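Local atomic coordinates of lasso peptide isopeptidase AtxE2 (Asticcacaulis excentricus, PDB entry 5TXE), a protein that hydrolyses the isopeptide bond of the lasso peptides astexin-2 and astexin-3, recognising their knotted fold and converting them to linear peptides. Residues V166-D175 against L184-V193; L598-E609 against K626-H637. The protein carries 1 engineered substitution. All coordinates share one frame; numbering follows the deposited sequence.

Interaction 1. Residues V166-D175 against L184-V193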
loop_
_atom_site.group_PDB
_atom_site.type_symbol
_atom_site.label_atom_id
_atom_site.label_comp_id
_atom_site.label_asym_id
_atom_site.label_seq_id
_atom_site.Cartn_x
_atom_site.Cartn_y
_atom_site.Cartn_z
ATOM N N VAL A 166 20.456 -20.373 7.473
ATOM C CA VAL A 166 21.916 -20.450 7.329
ATOM C C VAL A 166 22.650 -19.249 7.863
ATOM O O VAL A 166 23.832 -19.302 8.109
ATOM C CB VAL A 166 22.307 -20.742 5.888
ATOM C CG1 VAL A 166 21.767 -22.113 5.471
ATOM C CG2 VAL A 166 21.752 -19.688 4.932
ATOM N N ILE A 167 21.962 -18.147 8.091
ATOM C CA ILE A 167 22.622 -17.029 8.711
ATOM C C ILE A 167 21.724 -16.468 9.797
ATOM O O ILE A 167 20.556 -16.135 9.532
ATOM C CB ILE A 167 22.917 -15.910 7.660
ATOM C CG1 ILE A 167 23.671 -16.468 6.449
ATOM C CG2 ILE A 167 23.754 -14.807 8.282
ATOM C CD1 ILE A 167 23.957 -15.450 5.367
ATOM N N GLU A 168 22.311 -16.259 10.974
ATOM C CA GLU A 168 21.641 -15.571 12.057
ATOM C C GLU A 168 22.650 -14.671 12.708
ATOM O O GLU A 168 23.797 -15.025 12.804
ATOM C CB GLU A 168 21.154 -16.559 13.112
ATOM C CG GLU A 168 20.402 -15.869 14.233
ATOM C CD GLU A 168 19.977 -16.824 15.353
ATOM O OE1 GLU A 168 19.777 -18.025 15.086
ATOM O OE2 GLU A 168 19.813 -16.332 16.499
ATOM N N ASP A 169 22.235 -13.517 13.195
ATOM C CA ASP A 169 23.125 -12.748 14.031
ATOM C C ASP A 169 22.379 -12.070 15.186
ATOM O O ASP A 169 21.180 -12.238 15.330
ATOM C CB ASP A 169 23.872 -11.778 13.126
ATOM C CG ASP A 169 25.348 -11.587 13.541
ATOM O OD1 ASP A 169 25.602 -11.423 14.777
ATOM O OD2 ASP A 169 26.225 -11.558 12.623
ATOM N N ALA A 170 23.084 -11.310 16.005
ATOM C CA ALA A 170 22.438 -10.467 17.040
ATOM C C ALA A 170 21.469 -9.403 16.483
ATOM O O ALA A 170 20.646 -8.858 17.215
ATOM C CB ALA A 170 23.491 -9.769 17.877
ATOM N N TYR A 171 21.537 -9.145 15.185
ATOM C CA TYR A 171 20.686 -8.155 14.544
ATOM C C TYR A 171 19.900 -8.845 13.467
ATOM O O TYR A 171 20.287 -9.969 12.986
ATOM C CB TYR A 171 21.546 -7.025 13.993
ATOM C CG TYR A 171 22.724 -7.465 13.168
ATOM C CD1 TYR A 171 23.970 -7.729 13.755
ATOM C CD2 TYR A 171 22.616 -7.576 11.815
ATOM C CE1 TYR A 171 25.064 -8.121 12.996
ATOM C CE2 TYR A 171 23.696 -7.966 11.039
ATOM C CZ TYR A 171 24.915 -8.245 11.641
ATOM O OH TYR A 171 25.968 -8.599 10.865
ATOM N N ASP A 172 18.780 -8.228 13.094
ATOM C CA ASP A 172 18.026 -8.733 11.955
ATOM C C ASP A 172 18.844 -8.585 10.658
ATOM O O ASP A 172 19.423 -7.500 10.406
ATOM C CB ASP A 172 16.704 -7.986 11.741
ATOM C CG ASP A 172 15.679 -8.252 12.846
ATOM O OD1 ASP A 172 15.635 -9.372 13.475
ATOM O OD2 ASP A 172 14.880 -7.317 13.020
ATOM N N ILE A 173 18.824 -9.616 9.814
ATOM C CA ILE A 173 19.493 -9.490 8.541
ATOM C C ILE A 173 18.560 -8.670 7.659
ATOM O O ILE A 173 17.357 -8.954 7.606
ATOM C CB ILE A 173 19.706 -10.831 7.865
ATOM C CG1 ILE A 173 20.476 -11.816 8.757
ATOM C CG2 ILE A 173 20.430 -10.627 6.530
ATOM C CD1 ILE A 173 21.638 -11.194 9.492
ATOM N N GLU A 174 19.118 -7.729 6.902
ATOM C CA GLU A 174 18.313 -6.812 6.054
ATOM C C GLU A 174 18.346 -7.126 4.585
ATOM O O GLU A 174 17.469 -6.696 3.871
ATOM C CB GLU A 174 18.730 -5.354 6.293
ATOM C CG GLU A 174 18.317 -4.922 7.701
ATOM C CD GLU A 174 18.808 -3.553 8.148
ATOM O OE1 GLU A 174 19.249 -2.734 7.288
ATOM O OE2 GLU A 174 18.733 -3.280 9.377
ATOM N N ASP A 175 19.362 -7.880 4.124
ATOM C CA ASP A 175 19.457 -8.250 2.718
ATOM C C ASP A 175 20.540 -9.315 2.552
ATOM O O ASP A 175 21.395 -9.486 3.409
ATOM C CB ASP A 175 19.864 -7.037 1.855
ATOM C CG ASP A 175 19.340 -7.119 0.417
ATOM O OD1 ASP A 175 18.747 -8.145 -0.031
ATOM O OD2 ASP A 175 19.572 -6.150 -0.315
ATOM N N LEU A 184 27.643 -16.335 0.508
ATOM C CA LEU A 184 26.553 -15.358 0.629
ATOM C C LEU A 184 27.117 -14.125 1.250
ATOM O O LEU A 184 27.886 -14.187 2.209
ATOM C CB LEU A 184 25.400 -15.872 1.528
ATOM C CG LEU A 184 24.559 -17.036 1.038
ATOM C CD1 LEU A 184 23.698 -17.539 2.183
ATOM C CD2 LEU A 184 23.673 -16.611 -0.111
ATOM N N ILE A 185 26.671 -12.994 0.739
ATOM C CA ILE A 185 26.953 -11.726 1.401
ATOM C C ILE A 185 25.646 -11.179 1.996
ATOM O O ILE A 185 24.580 -11.322 1.417
ATOM C CB ILE A 185 27.564 -10.707 0.416
ATOM C CG1 ILE A 185 27.835 -9.416 1.135
ATOM C CG2 ILE A 185 26.651 -10.462 -0.773
ATOM C CD1 ILE A 185 28.718 -8.468 0.351
ATOM N N TYR A 186 25.740 -10.582 3.160
ATOM C CA TYR A 186 24.563 -10.123 3.859
ATOM C C TYR A 186 24.856 -8.908 4.685
ATOM O O TYR A 186 26.012 -8.620 5.003
ATOM C CB TYR A 186 24.007 -11.218 4.763
ATOM C CG TYR A 186 24.840 -11.559 5.998
ATOM C CD1 TYR A 186 25.880 -12.500 5.956
ATOM C CD2 TYR A 186 24.538 -11.015 7.229
ATOM C CE1 TYR A 186 26.615 -12.868 7.100
ATOM C CE2 TYR A 186 25.280 -11.384 8.372
ATOM C CZ TYR A 186 26.316 -12.315 8.289
ATOM O OH TYR A 186 27.024 -12.671 9.431
ATOM N N SER A 187 23.788 -8.157 4.956
ATOM C CA SER A 187 23.884 -6.846 5.599
ATOM C C SER A 187 22.968 -6.726 6.797
ATOM O O SER A 187 22.004 -7.479 6.938
ATOM C CB SER A 187 23.483 -5.751 4.605
ATOM O OG SER A 187 22.165 -5.895 4.150
ATOM N N GLY A 188 23.266 -5.760 7.651
ATOM C CA GLY A 188 22.354 -5.369 8.750
ATOM C C GLY A 188 23.008 -4.357 9.664
ATOM O O GLY A 188 24.071 -3.849 9.314
ATOM N N ARG A 189 22.439 -4.122 10.860
ATOM C CA ARG A 189 22.836 -3.013 11.675
ATOM C C ARG A 189 23.075 -3.348 13.136
ATOM O O ARG A 189 22.277 -3.002 14.001
ATOM C CB ARG A 189 21.807 -1.876 11.530
ATOM C CG ARG A 189 21.747 -1.308 10.104
ATOM C CD ARG A 189 20.755 -0.164 9.909
ATOM N NE ARG A 189 19.406 -0.593 10.203
ATOM C CZ ARG A 189 18.389 0.245 10.402
ATOM N NH1 ARG A 189 18.565 1.549 10.307
ATOM N NH2 ARG A 189 17.204 -0.225 10.674
ATOM N N PRO A 190 24.226 -3.941 13.433
ATOM C CA PRO A 190 24.513 -4.220 14.826
ATOM C C PRO A 190 24.535 -2.944 15.613
ATOM O O PRO A 190 24.278 -2.972 16.807
ATOM C CB PRO A 190 25.924 -4.833 14.785
ATOM C CG PRO A 190 26.476 -4.486 13.436
ATOM C CD PRO A 190 25.277 -4.468 12.538
ATOM N N GLY A 191 24.867 -1.816 14.986
ATOM C CA GLY A 191 24.859 -0.531 15.735
ATOM C C GLY A 191 23.464 -0.191 16.318
ATOM O O GLY A 191 23.342 0.555 17.288
ATOM N N PHE A 192 22.422 -0.686 15.689
ATOM C CA PHE A 192 21.072 -0.378 16.091
ATOM C C PHE A 192 20.839 -1.106 17.400
ATOM O O PHE A 192 20.316 -0.534 18.343
ATOM C CB PHE A 192 20.055 -0.803 15.030
ATOM C CG PHE A 192 18.648 -0.489 15.413
ATOM C CD1 PHE A 192 17.947 -1.346 16.232
ATOM C CD2 PHE A 192 18.046 0.677 15.013
ATOM C CE1 PHE A 192 16.645 -1.045 16.613
ATOM C CE2 PHE A 192 16.766 0.976 15.390
ATOM C CZ PHE A 192 16.043 0.128 16.185
ATOM N N VAL A 193 21.281 -2.350 17.467
ATOM C CA VAL A 193 21.242 -3.125 18.700
ATOM C C VAL A 193 22.030 -2.502 19.849
ATOM O O VAL A 193 21.553 -2.423 20.977
ATOM C CB VAL A 193 21.723 -4.579 18.439
ATOM C CG1 VAL A 193 21.769 -5.392 19.739
ATOM C CG2 VAL A 193 20.767 -5.274 17.477
HETATM O O HOH W 1 26.037 -8.058 7.891
HETATM O O HOH W 2 19.771 -5.100 11.253
#
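L184 CD1 meets CD1 of I167 and, a little farther off, CG2 of V166. Two residues on, the ring of Y186 lies under I167: CG2 of the isoleucine sits over the ring centre, 3.6 Å from the centroid and 12° off the normal, a CH-pi contact, while I173 CD1 approaches CD2 of the same ring. A chi1 of 70° sets Y186 CG between the backbone N and the carbonyl carbon, which lays the ring beneath I167 CG2, and the hydroxyl makes a weak hydrogen bond of 3.5 Å between OH and D169 OD2. A water links Y186 O to Y171 OH. S187 pairs through its backbone: its O accepts an almost straight bond from E174 N (2.9 Å, 179°), and its N donates to D175 O. At G188 the bare CA lies 3.7 Å from Y171 CE2. R189 NE forms a salt bridge with E174 OE2 (2.9 Å) on its syn lone pair, the carboxylate and guanidinium planes being steeply inclined, and NH1 bonds to A119 O; a second water ties E174 OE2 to R189 N and D172 O. P190 then covers one face of the Y171 ring, its CD 3.7 Å from the centroid in a CH-pi contact, while D169 CB lies toward the rim of the opposite face. V193 CG2 closes on A170 O at 3.6 Å. The arrangement joins two four-stranded antiparallel sheets, successive blades in the manner of the prolyl oligopeptidase beta-propeller: strand 163-167 is outermost in one and 173-178 in the next, where 230-235 flanks 183-188 and helix 246-253 touches I185 and S187.

Interaction 2. Residues L598-E609 against K626-H637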
loop_
_atom_site.group_PDB
_atom_site.type_symbol
_atom_site.label_atom_id
_atom_site.label_comp_id
_atom_site.label_asym_id
_atom_site.label_seq_id
_atom_site.Cartn_x
_atom_site.Cartn_y
_atom_site.Cartn_z
ATOM N N LEU A 598 -21.159 17.681 15.169
ATOM C CA LEU A 598 -20.796 16.529 14.415
ATOM C C LEU A 598 -21.851 15.459 14.671
ATOM O O LEU A 598 -21.734 14.615 15.596
ATOM C CB LEU A 598 -19.414 16.104 14.854
ATOM C CG LEU A 598 -18.558 15.551 13.745
ATOM C CD1 LEU A 598 -17.205 16.222 13.867
ATOM C CD2 LEU A 598 -18.533 14.015 13.826
ATOM N N ASP A 599 -22.895 15.496 13.859
ATOM C CA ASP A 599 -24.008 14.617 14.115
ATOM C C ASP A 599 -23.985 13.268 13.388
ATOM O O ASP A 599 -24.804 12.405 13.697
ATOM C CB ASP A 599 -25.304 15.367 13.848
ATOM C CG ASP A 599 -25.481 16.526 14.820
ATOM O OD1 ASP A 599 -25.467 16.268 16.054
ATOM O OD2 ASP A 599 -25.614 17.681 14.375
ATOM N N THR A 600 -23.072 13.087 12.441
ATOM C CA THR A 600 -22.953 11.816 11.756
ATOM C C THR A 600 -22.388 10.718 12.664
ATOM O O THR A 600 -21.335 10.886 13.213
ATOM C CB THR A 600 -21.991 11.984 10.583
ATOM O OG1 THR A 600 -22.497 12.990 9.703
ATOM C CG2 THR A 600 -21.866 10.694 9.778
ATOM N N PRO A 601 -23.031 9.562 12.728
ATOM C CA PRO A 601 -22.486 8.388 13.411
ATOM C C PRO A 601 -21.122 8.035 12.906
ATOM O O PRO A 601 -20.925 7.904 11.706
ATOM C CB PRO A 601 -23.479 7.291 13.071
ATOM C CG PRO A 601 -24.781 8.010 12.830
ATOM C CD PRO A 601 -24.372 9.284 12.126
ATOM N N LEU A 602 -20.174 7.879 13.824
ATOM C CA LEU A 602 -18.800 7.570 13.468
ATOM C C LEU A 602 -18.280 6.409 14.317
ATOM O O LEU A 602 -18.330 6.442 15.579
ATOM C CB LEU A 602 -17.965 8.777 13.753
ATOM C CG LEU A 602 -16.467 8.601 13.554
ATOM C CD1 LEU A 602 -16.153 8.279 12.112
ATOM C CD2 LEU A 602 -15.692 9.826 13.998
ATOM N N LEU A 603 -17.804 5.391 13.623
ATOM C CA LEU A 603 -17.113 4.288 14.203
ATOM C C LEU A 603 -15.631 4.393 13.938
ATOM O O LEU A 603 -15.241 4.521 12.780
ATOM C CB LEU A 603 -17.633 2.998 13.646
ATOM C CG LEU A 603 -16.903 1.742 14.101
ATOM C CD1 LEU A 603 -17.139 1.463 15.546
ATOM C CD2 LEU A 603 -17.448 0.565 13.321
ATOM N N ILE A 604 -14.804 4.314 14.994
ATOM C CA ILE A 604 -13.338 4.324 14.833
ATOM C C ILE A 604 -12.774 2.951 15.235
ATOM O O ILE A 604 -12.959 2.500 16.377
ATOM C CB ILE A 604 -12.685 5.417 15.712
ATOM C CG1 ILE A 604 -13.339 6.792 15.453
ATOM C CG2 ILE A 604 -11.210 5.547 15.475
ATOM C CD1 ILE A 604 -13.163 7.772 16.603
ATOM N N GLN A 605 -12.063 2.310 14.327
ATOM C CA GLN A 605 -11.548 0.977 14.581
ATOM C C GLN A 605 -10.062 1.118 14.574
ATOM O O GLN A 605 -9.411 0.994 13.517
ATOM C CB GLN A 605 -12.044 0.013 13.525
ATOM C CG GLN A 605 -13.548 -0.209 13.614
ATOM C CD GLN A 605 -13.999 -1.580 13.172
ATOM O OE1 GLN A 605 -13.853 -2.569 13.936
ATOM N NE2 GLN A 605 -14.628 -1.665 11.993
ATOM N N SER A 606 -9.504 1.445 15.740
ATOM C CA SER A 606 -8.112 1.869 15.820
ATOM C C SER A 606 -7.160 0.795 16.326
ATOM O O SER A 606 -7.503 0.015 17.196
ATOM C CB SER A 606 -8.035 3.083 16.770
ATOM O OG SER A 606 -6.743 3.635 16.834
ATOM N N ALA A 607 -5.948 0.806 15.810
ATOM C CA ALA A 607 -4.826 0.121 16.443
ATOM C C ALA A 607 -4.520 0.767 17.777
ATOM O O ALA A 607 -4.705 1.984 17.911
ATOM C CB ALA A 607 -3.608 0.214 15.558
ATOM N N ASP A 608 -4.118 -0.030 18.771
ATOM C CA ASP A 608 -3.650 0.522 20.005
ATOM C C ASP A 608 -2.538 1.516 19.769
ATOM O O ASP A 608 -2.409 2.515 20.471
ATOM C CB ASP A 608 -3.241 -0.534 21.052
ATOM C CG ASP A 608 -2.192 -1.535 20.560
ATOM O OD1 ASP A 608 -1.719 -1.527 19.373
ATOM O OD2 ASP A 608 -1.837 -2.383 21.416
ATOM N N GLU A 609 -1.733 1.259 18.794
ATOM C CA GLU A 609 -0.606 2.145 18.500
ATOM C C GLU A 609 -1.049 3.527 17.955
ATOM O O GLU A 609 -0.231 4.434 17.878
ATOM C CB GLU A 609 0.294 1.415 17.530
ATOM C CG GLU A 609 1.565 2.100 17.138
ATOM C CD GLU A 609 2.573 1.149 16.463
ATOM O OE1 GLU A 609 2.660 1.173 15.211
ATOM O OE2 GLU A 609 3.253 0.370 17.179
ATOM N N LYS A 626 -22.733 12.788 21.010
ATOM C CA LYS A 626 -22.762 12.390 19.637
ATOM C C LYS A 626 -22.638 10.891 19.515
ATOM O O LYS A 626 -22.058 10.227 20.389
ATOM C CB LYS A 626 -21.623 13.115 18.887
ATOM C CG LYS A 626 -21.708 14.622 19.088
ATOM C CD LYS A 626 -23.090 15.164 18.637
ATOM C CE LYS A 626 -23.216 16.658 18.846
ATOM N NZ LYS A 626 -24.510 17.228 18.361
ATOM N N PRO A 627 -23.143 10.337 18.404
ATOM C CA PRO A 627 -23.074 8.884 18.173
ATOM C C PRO A 627 -21.738 8.388 17.617
ATOM O O PRO A 627 -21.646 8.063 16.450
ATOM C CB PRO A 627 -24.176 8.653 17.169
ATOM C CG PRO A 627 -24.287 9.952 16.416
ATOM C CD PRO A 627 -23.867 11.039 17.332
ATOM N N VAL A 628 -20.756 8.269 18.510
ATOM C CA VAL A 628 -19.407 7.885 18.196
ATOM C C VAL A 628 -19.080 6.599 19.007
ATOM O O VAL A 628 -19.576 6.406 20.106
ATOM C CB VAL A 628 -18.440 8.994 18.572
ATOM C CG1 VAL A 628 -18.439 9.238 20.062
ATOM C CG2 VAL A 628 -17.005 8.695 18.143
ATOM N N GLU A 629 -18.261 5.728 18.440
ATOM C CA GLU A 629 -17.786 4.524 19.137
ATOM C C GLU A 629 -16.367 4.289 18.669
ATOM O O GLU A 629 -16.029 4.496 17.488
ATOM C CB GLU A 629 -18.661 3.325 18.815
ATOM C CG GLU A 629 -18.182 2.050 19.462
ATOM C CD GLU A 629 -19.212 0.949 19.494
ATOM O OE1 GLU A 629 -19.057 -0.048 18.753
ATOM O OE2 GLU A 629 -20.177 1.048 20.279
ATOM N N LEU A 630 -15.534 3.870 19.619
ATOM C CA LEU A 630 -14.115 3.609 19.386
ATOM C C LEU A 630 -13.801 2.182 19.804
ATOM O O LEU A 630 -14.166 1.726 20.910
ATOM C CB LEU A 630 -13.270 4.597 20.213
ATOM C CG LEU A 630 -11.769 4.346 20.403
ATOM C CD1 LEU A 630 -11.042 4.411 19.067
ATOM C CD2 LEU A 630 -11.127 5.380 21.284
ATOM N N ILE A 631 -13.130 1.479 18.918
ATOM C CA ILE A 631 -12.754 0.122 19.140
ATOM C C ILE A 631 -11.266 0.112 19.145
ATOM O O ILE A 631 -10.658 0.751 18.323
ATOM C CB ILE A 631 -13.197 -0.808 18.015
ATOM C CG1 ILE A 631 -14.694 -0.677 17.732
ATOM C CG2 ILE A 631 -12.890 -2.269 18.330
ATOM C CD1 ILE A 631 -15.664 -1.115 18.859
ATOM N N ILE A 632 -10.655 -0.644 20.057
ATOM C CA ILE A 632 -9.207 -0.714 20.112
ATOM C C ILE A 632 -8.728 -2.123 19.852
ATOM O O ILE A 632 -9.230 -3.053 20.473
ATOM C CB ILE A 632 -8.762 -0.252 21.516
ATOM C CG1 ILE A 632 -9.132 1.209 21.658
ATOM C CG2 ILE A 632 -7.236 -0.428 21.723
ATOM C CD1 ILE A 632 -9.245 1.578 23.084
ATOM N N TYR A 633 -7.698 -2.288 19.010
ATOM C CA TYR A 633 -7.101 -3.605 18.756
ATOM C C TYR A 633 -5.682 -3.690 19.281
ATOM O O TYR A 633 -4.836 -2.834 18.944
ATOM C CB TYR A 633 -7.106 -3.854 17.218
ATOM C CG TYR A 633 -8.484 -4.015 16.597
ATOM C CD1 TYR A 633 -9.255 -2.927 16.213
ATOM C CD2 TYR A 633 -9.008 -5.235 16.404
ATOM C CE1 TYR A 633 -10.510 -3.080 15.677
ATOM C CE2 TYR A 633 -10.275 -5.403 15.878
ATOM C CZ TYR A 633 -11.022 -4.326 15.510
ATOM O OH TYR A 633 -12.277 -4.577 14.920
ATOM N N PRO A 634 -5.353 -4.749 20.030
ATOM C CA PRO A 634 -4.025 -4.842 20.617
ATOM C C PRO A 634 -2.925 -5.265 19.670
ATOM O O PRO A 634 -3.150 -6.066 18.737
ATOM C CB PRO A 634 -4.185 -5.902 21.701
ATOM C CG PRO A 634 -5.279 -6.792 21.144
ATOM C CD PRO A 634 -6.214 -5.855 20.433
ATOM N N ASN A 635 -1.721 -4.749 19.931
ATOM C CA ASN A 635 -0.543 -5.066 19.155
ATOM C C ASN A 635 -0.792 -4.916 17.610
ATOM O O ASN A 635 -0.493 -5.825 16.829
ATOM C CB ASN A 635 -0.064 -6.482 19.493
ATOM C CG ASN A 635 1.303 -6.768 18.889
ATOM O OD1 ASN A 635 2.038 -5.849 18.597
ATOM N ND2 ASN A 635 1.604 -8.011 18.614
ATOM N N GLU A 636 -1.305 -3.752 17.207
ATOM C CA GLU A 636 -1.605 -3.501 15.842
ATOM C C GLU A 636 -0.898 -2.237 15.386
ATOM O O GLU A 636 -0.300 -1.546 16.164
ATOM C CB GLU A 636 -3.082 -3.322 15.637
ATOM C CG GLU A 636 -3.838 -4.614 15.478
ATOM C CD GLU A 636 -3.475 -5.337 14.189
ATOM O OE1 GLU A 636 -2.671 -4.801 13.411
ATOM O OE2 GLU A 636 -3.984 -6.480 13.987
ATOM N N HIS A 637 -0.980 -1.970 14.088
ATOM C CA HIS A 637 -0.268 -0.866 13.484
ATOM C C HIS A 637 -1.250 -0.096 12.585
ATOM O O HIS A 637 -2.411 -0.458 12.412
ATOM C CB HIS A 637 0.925 -1.389 12.678
ATOM C CG HIS A 637 1.900 -2.123 13.497
ATOM N ND1 HIS A 637 2.706 -1.486 14.408
ATOM C CD2 HIS A 637 2.105 -3.448 13.667
ATOM C CE1 HIS A 637 3.420 -2.388 15.058
ATOM N NE2 HIS A 637 3.042 -3.588 14.651
#
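Strands 602-607 and 628-633 run parallel, 4.7 Å apart at closest approach and 16° from exact alignment, with backbone bonds alternating from L602 N to P627 O as far as D608 N to Y633 O. Before the strands, K626 runs its chain past L598 O to reach D599, NZ lying 2.7 Å from OD1 in a salt bridge on the syn side of the carboxylate; P627 CG packs against P601 CG. I604 CG2 meets L630 CD1 at 3.8 Å on one face, and L603 CD1 meets I631 CG1 on the other. On that second face Y633 OH donates to Q605 OE1 (2.7 Å), which also accepts from R652. Strand 628-633 is outermost in the alpha/beta-hydrolase sheet and 602-607 the next one in, with helix 615-623 in the crossover between them. Beyond the strand ends, D608, its CG between N and carbonyl carbon (chi1 55°), turns its carboxylate onto the backbone of N635 and E636: OD2 accepts from N635 N at 2.8 Å and OD1 from E636 N at 3.1 Å. E609 and H637 directly precede E610 and H638, the inferred charge-relay residues; H637 ND1 donates in its ring plane to E609 OE1 (2.8 Å), reaching it from above the carboxylate plane.

Overall arrangement
From the N terminus, after a short helix, the chain runs through antiparallel sheets that precede the mixed hydrolase sheet. Interaction 1 closes a short loop there: only eight residues separate its segments, and it joins the hairpin of strands 173-178 and 183-188 to the end of the preceding sheet and the start of helix 190-202. Several further sheets follow before the chain builds the mixed sheet, where interaction 2 closes a sixteen-residue connection, mostly helical. The contacts stand in series, neither nested nor crossing. Interaction 1 ties neighbouring antiparallel sheets together and interaction 2 pairs the last two strands of the hydrolase sheet; their centres are 38 Å apart and their nearest atoms about 13 Å, without touching.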